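Local coordinates for protein probable zinc protease PqqL (Escherichia coli, PDB 6OFT) that probably acts as a periplasmic zinc metallopeptidase of the M16 family, here represented by its N-terminal half, which carries the predicted metal-binding residues, at residues T164-R169 with I313-Q318; N245-K250 with E433-N438. One frame throughout, in Å; residues are numbered along the deposited sequence.

Interaction 1: residues T164-R169 with I313-Q318; sequences TRNLDR and IAPDYQ
Asn166 and Ala314 make the closest approach between a loop and the end of a beta hairpin, and they show how two parts of a fold can meet without a single hydrogen bond passing between them. The amide of Asn166 lies against the backbone at Ile313 and Ala314, with OD1 3.5 Å from Ala314 CB. Its CG is 3.7 Å from Ile313 O. The first torsion brings the amide there, since CG lies anti to the carbonyl carbon and beside the backbone N (chi1 -59°). The same OD1 has a looser neighbour in Pro315 CD, 3.9 Å away. Two residues earlier in the loop, the methyl CG2 of Thr164 meets the methyl CB of Ala314 at 4.0 Å, a purely apolar touch.

The hairpin joins the antiparallel strands 303-314 and 317-326 through a type I turn from Ala314 to Tyr317. The strand pairing is interrupted by a classic beta bulge, two residues, Ile313 and Ala314, set against the single Tyr317; Ile313 N donates to Tyr317 O at 2.9 Å and Ala314 N reaches that same oxygen only weakly. The loop 164-169, which follows helix 148-160 and belongs to the peptidase M16 family region, thus touches a hairpin of the inactive-domain region.

On the loop side, Thr164 OG1 accepts from Leu167 N at 3.1 Å, an ST motif that ties the start of the loop to its helical turn, and it also bonds to Leu161 O. Farther out, Tyr93 lies against Asn166 and Asp94 against Pro315. Within the turn, Asp316 OD1 is hydrogen-bonded to Thr236 OG1, whose residue also touches Ala314.

Interaction 2: residues N245-K250 with E433-N438; sequences NIINDK and EQMVNN
Ile247 and Val436 bury the most surface where strands 245-248 and 433-436 run parallel, and their backbones are bonded directly: Val436 N donates to Ile247 O at 2.9 Å, almost straight at 175°. Ile247 N donates in turn to Gln434 O at 2.7 Å, and Val436 O receives Asp249 N at 3.0 Å.

The two side chains leave opposite faces of the sheet. Ile247 holds CG1 beside its backbone N (chi1 -56°) and runs on extended, bringing CD1 within 3.6 Å of Glu433 OE1. That carboxylate is held by salt bridges to Arg156 and Arg323, and helix 148-160 covers this face. On the other, Val436 CG2 lies 3.8 Å from Ile246 CG2 and 3.7 Å from the amide carbon CG of Asn248. Helix 439-444 covers Val436 through Ala441 and Ala442 and Asn248 through Ala442, and Ala445 just after it touches Ile246.

Past the strands, Asn437 CB comes 3.3 Å from Asp249 O, while its ND2 bonds to Asn252 O; Asn438 then caps helix 439-444. This parallel pairing with a late strand places strand 242-248 at the edge of a mixed five-stranded sheet, consistent with the second of the two alpha/beta domains expected in half of an M16 protease.

Overall arrangement
Both contacts reach the same five-stranded sheet, yet from different places, with centres 24 Å apart. Interaction 1 is buried, its centre about 12 Å from the centre of the chain, whereas interaction 2 sits about 25 Å from the chain's centre and is only partly buried. The first is small, 160 Å², has no hydrogen bond between its segments and rests on close packing: a loop meets a hairpin at the opposite edge strand, 303-314. The second, 560 Å², is sheet formation itself, with regular backbone hydrogen bonds, and charged and amide side chains around it. Helix 148-160 links them, packing on the pair 245-250 and 433-438 before the chain continues into loop 164-169.

Interaction 1: residues T164-R169 with I313-Q318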
# COMPACT_ATOMS: atom_id res chain seq x y z
N THR A 164 -14.10 -1.49 9.26
CA THR A 164 -13.02 -0.51 9.08
C THR A 164 -13.67 0.84 8.77
O THR A 164 -14.75 0.88 8.21
CB THR A 164 -12.08 -0.90 7.93
OG1 THR A 164 -12.78 -0.83 6.71
CG2 THR A 164 -11.46 -2.27 8.08
N ARG A 165 -12.97 1.96 9.07
CA ARG A 165 -13.45 3.29 8.67
C ARG A 165 -13.31 3.41 7.12
O ARG A 165 -14.11 4.08 6.47
CB ARG A 165 -12.66 4.38 9.42
CG ARG A 165 -12.86 5.81 8.93
CD ARG A 165 -14.22 6.40 9.22
NE ARG A 165 -14.14 7.85 9.08
CZ ARG A 165 -15.03 8.71 9.57
NH1 ARG A 165 -16.10 8.27 10.22
NH2 ARG A 165 -14.84 10.01 9.43
N ASN A 166 -12.30 2.69 6.54
CA ASN A 166 -11.99 2.57 5.11
C ASN A 166 -13.20 2.15 4.29
O ASN A 166 -13.35 2.59 3.15
CB ASN A 166 -10.84 1.55 4.90
CG ASN A 166 -9.59 1.92 5.64
OD1 ASN A 166 -9.54 1.92 6.87
ND2 ASN A 166 -8.53 2.27 4.91
N LEU A 167 -14.07 1.28 4.87
CA LEU A 167 -15.28 0.81 4.20
C LEU A 167 -16.19 2.00 3.80
O LEU A 167 -16.69 2.04 2.68
CB LEU A 167 -16.04 -0.20 5.10
CG LEU A 167 -17.40 -0.76 4.59
CD1 LEU A 167 -17.21 -1.75 3.42
CD2 LEU A 167 -18.18 -1.44 5.73
N ASP A 168 -16.34 2.97 4.68
CA ASP A 168 -17.19 4.14 4.48
C ASP A 168 -16.48 5.37 3.85
O ASP A 168 -17.11 6.43 3.72
CB ASP A 168 -17.79 4.53 5.84
CG ASP A 168 -18.65 3.43 6.44
OD1 ASP A 168 -19.71 3.12 5.85
OD2 ASP A 168 -18.26 2.87 7.49
N ARG A 169 -15.19 5.24 3.51
CA ARG A 169 -14.37 6.36 3.04
C ARG A 169 -13.51 6.08 1.79
O ARG A 169 -12.34 6.46 1.77
CB ARG A 169 -13.49 6.88 4.20
CG ARG A 169 -14.25 7.54 5.37
CD ARG A 169 -15.04 8.76 4.90
NE ARG A 169 -15.73 9.46 5.99
CZ ARG A 169 -16.95 9.15 6.42
NH1 ARG A 169 -17.61 8.14 5.89
NH2 ARG A 169 -17.51 9.86 7.39
N ILE A 313 -5.25 -3.51 4.88
CA ILE A 313 -6.68 -3.26 4.65
C ILE A 313 -7.16 -2.01 5.39
O ILE A 313 -8.19 -1.44 5.03
CB ILE A 313 -7.58 -4.51 4.92
CG1 ILE A 313 -7.60 -4.90 6.42
CG2 ILE A 313 -7.17 -5.70 4.01
CD1 ILE A 313 -8.68 -5.94 6.81
N ALA A 314 -6.41 -1.58 6.42
CA ALA A 314 -6.70 -0.41 7.25
C ALA A 314 -5.36 0.00 7.93
O ALA A 314 -4.41 -0.80 7.86
CB ALA A 314 -7.74 -0.78 8.30
N PRO A 315 -5.21 1.20 8.58
CA PRO A 315 -3.91 1.53 9.22
C PRO A 315 -3.41 0.50 10.25
O PRO A 315 -2.21 0.37 10.43
CB PRO A 315 -4.16 2.91 9.87
CG PRO A 315 -5.32 3.49 9.10
CD PRO A 315 -6.19 2.30 8.76
N ASP A 316 -4.33 -0.22 10.93
CA ASP A 316 -3.99 -1.20 11.98
C ASP A 316 -4.22 -2.66 11.59
O ASP A 316 -4.14 -3.53 12.46
CB ASP A 316 -4.86 -0.88 13.21
CG ASP A 316 -6.37 -1.03 13.00
OD1 ASP A 316 -6.81 -1.11 11.83
OD2 ASP A 316 -7.10 -1.06 14.01
N TYR A 317 -4.59 -2.93 10.32
CA TYR A 317 -5.05 -4.25 9.91
C TYR A 317 -4.60 -4.73 8.55
O TYR A 317 -4.40 -3.94 7.63
CB TYR A 317 -6.59 -4.28 9.96
CG TYR A 317 -7.17 -5.22 11.00
CD1 TYR A 317 -7.08 -4.94 12.36
CD2 TYR A 317 -7.88 -6.36 10.61
CE1 TYR A 317 -7.67 -5.77 13.31
CE2 TYR A 317 -8.47 -7.20 11.55
CZ TYR A 317 -8.36 -6.91 12.90
OH TYR A 317 -8.93 -7.73 13.84
N GLN A 318 -4.52 -6.05 8.43
CA GLN A 318 -4.13 -6.73 7.21
C GLN A 318 -4.98 -7.97 6.90
O GLN A 318 -5.68 -8.51 7.76
CB GLN A 318 -2.65 -7.16 7.31
CG GLN A 318 -2.36 -8.28 8.32
CD GLN A 318 -0.90 -8.61 8.42
OE1 GLN A 318 -0.22 -8.76 7.41
NE2 GLN A 318 -0.38 -8.74 9.64

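Interaction 2: residues N245-K250 with E433-N438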
# COMPACT_ATOMS: atom_id res chain seq x y z
N ASN A 245 -18.08 -15.92 -0.83
CA ASN A 245 -18.39 -15.05 -1.98
C ASN A 245 -17.98 -15.67 -3.31
O ASN A 245 -16.98 -16.39 -3.39
CB ASN A 245 -17.68 -13.69 -1.84
CG ASN A 245 -18.24 -12.62 -2.75
OD1 ASN A 245 -19.36 -12.70 -3.23
ND2 ASN A 245 -17.46 -11.59 -3.02
N ILE A 246 -18.75 -15.39 -4.36
CA ILE A 246 -18.42 -15.80 -5.72
C ILE A 246 -18.47 -14.52 -6.54
O ILE A 246 -19.48 -13.81 -6.51
CB ILE A 246 -19.30 -16.95 -6.32
CG1 ILE A 246 -19.21 -18.25 -5.47
CG2 ILE A 246 -18.93 -17.24 -7.80
CD1 ILE A 246 -20.42 -19.28 -5.75
N ILE A 247 -17.34 -14.17 -7.19
CA ILE A 247 -17.24 -12.98 -8.03
C ILE A 247 -17.40 -13.43 -9.46
O ILE A 247 -16.55 -14.15 -9.99
CB ILE A 247 -15.94 -12.15 -7.80
CG1 ILE A 247 -15.79 -11.74 -6.32
CG2 ILE A 247 -15.91 -10.92 -8.74
CD1 ILE A 247 -14.52 -11.12 -5.95
N ASN A 248 -18.52 -13.05 -10.08
CA ASN A 248 -18.80 -13.39 -11.46
C ASN A 248 -18.61 -12.14 -12.34
O ASN A 248 -19.38 -11.18 -12.25
CB ASN A 248 -20.22 -13.97 -11.59
CG ASN A 248 -20.50 -14.70 -12.90
OD1 ASN A 248 -19.97 -14.37 -13.97
ND2 ASN A 248 -21.36 -15.71 -12.83
N ASP A 249 -17.53 -12.14 -13.15
CA ASP A 249 -17.21 -11.04 -14.06
C ASP A 249 -16.59 -11.62 -15.33
O ASP A 249 -15.50 -12.18 -15.28
CB ASP A 249 -16.28 -10.01 -13.40
CG ASP A 249 -16.21 -8.63 -14.07
OD1 ASP A 249 -16.08 -7.63 -13.34
OD2 ASP A 249 -16.26 -8.56 -15.32
N LYS A 250 -17.30 -11.47 -16.45
CA LYS A 250 -16.91 -11.99 -17.77
C LYS A 250 -15.60 -11.41 -18.28
O LYS A 250 -14.92 -12.06 -19.07
CB LYS A 250 -18.04 -11.83 -18.80
CG LYS A 250 -19.37 -12.43 -18.35
CD LYS A 250 -20.03 -13.30 -19.42
CE LYS A 250 -21.42 -13.75 -19.03
NZ LYS A 250 -21.41 -14.67 -17.86
N GLU A 433 -13.50 -17.29 -1.21
CA GLU A 433 -13.86 -16.56 -2.40
C GLU A 433 -13.51 -17.31 -3.68
O GLU A 433 -12.40 -17.80 -3.83
CB GLU A 433 -13.18 -15.18 -2.38
CG GLU A 433 -13.57 -14.27 -3.53
CD GLU A 433 -12.56 -13.17 -3.69
OE1 GLU A 433 -12.71 -12.12 -3.02
OE2 GLU A 433 -11.58 -13.36 -4.45
N GLN A 434 -14.46 -17.34 -4.62
CA GLN A 434 -14.26 -17.92 -5.93
C GLN A 434 -14.46 -16.86 -6.98
O GLN A 434 -15.33 -16.00 -6.83
CB GLN A 434 -15.18 -19.12 -6.19
CG GLN A 434 -14.63 -20.41 -5.57
CD GLN A 434 -15.65 -21.50 -5.50
OE1 GLN A 434 -15.52 -22.55 -6.12
NE2 GLN A 434 -16.69 -21.27 -4.72
N MET A 435 -13.68 -16.92 -8.06
CA MET A 435 -13.77 -15.99 -9.17
C MET A 435 -14.09 -16.77 -10.42
O MET A 435 -13.44 -17.79 -10.68
CB MET A 435 -12.47 -15.19 -9.31
CG MET A 435 -12.35 -14.11 -8.25
SD MET A 435 -10.78 -13.22 -8.28
CE MET A 435 -10.94 -12.28 -9.85
N VAL A 436 -15.18 -16.39 -11.11
CA VAL A 436 -15.68 -17.05 -12.32
C VAL A 436 -15.89 -16.02 -13.45
O VAL A 436 -16.26 -14.88 -13.17
CB VAL A 436 -16.91 -17.97 -12.08
CG1 VAL A 436 -16.54 -19.15 -11.20
CG2 VAL A 436 -18.10 -17.20 -11.50
N ASN A 437 -15.61 -16.42 -14.71
CA ASN A 437 -15.73 -15.49 -15.84
C ASN A 437 -16.63 -15.98 -16.98
O ASN A 437 -16.74 -15.32 -18.01
CB ASN A 437 -14.34 -15.07 -16.37
CG ASN A 437 -13.44 -16.19 -16.84
OD1 ASN A 437 -13.85 -17.34 -17.03
ND2 ASN A 437 -12.18 -15.85 -17.04
N ASN A 438 -17.27 -17.13 -16.79
CA ASN A 438 -18.21 -17.73 -17.75
C ASN A 438 -19.20 -18.58 -16.98
O ASN A 438 -18.97 -18.85 -15.79
CB ASN A 438 -17.49 -18.51 -18.87
CG ASN A 438 -16.68 -19.69 -18.38
OD1 ASN A 438 -17.22 -20.76 -18.08
ND2 ASN A 438 -15.37 -19.53 -18.31
O HOH W 1 -16.76 -19.18 -2.66
O HOH W 2 -14.97 -11.48 -1.73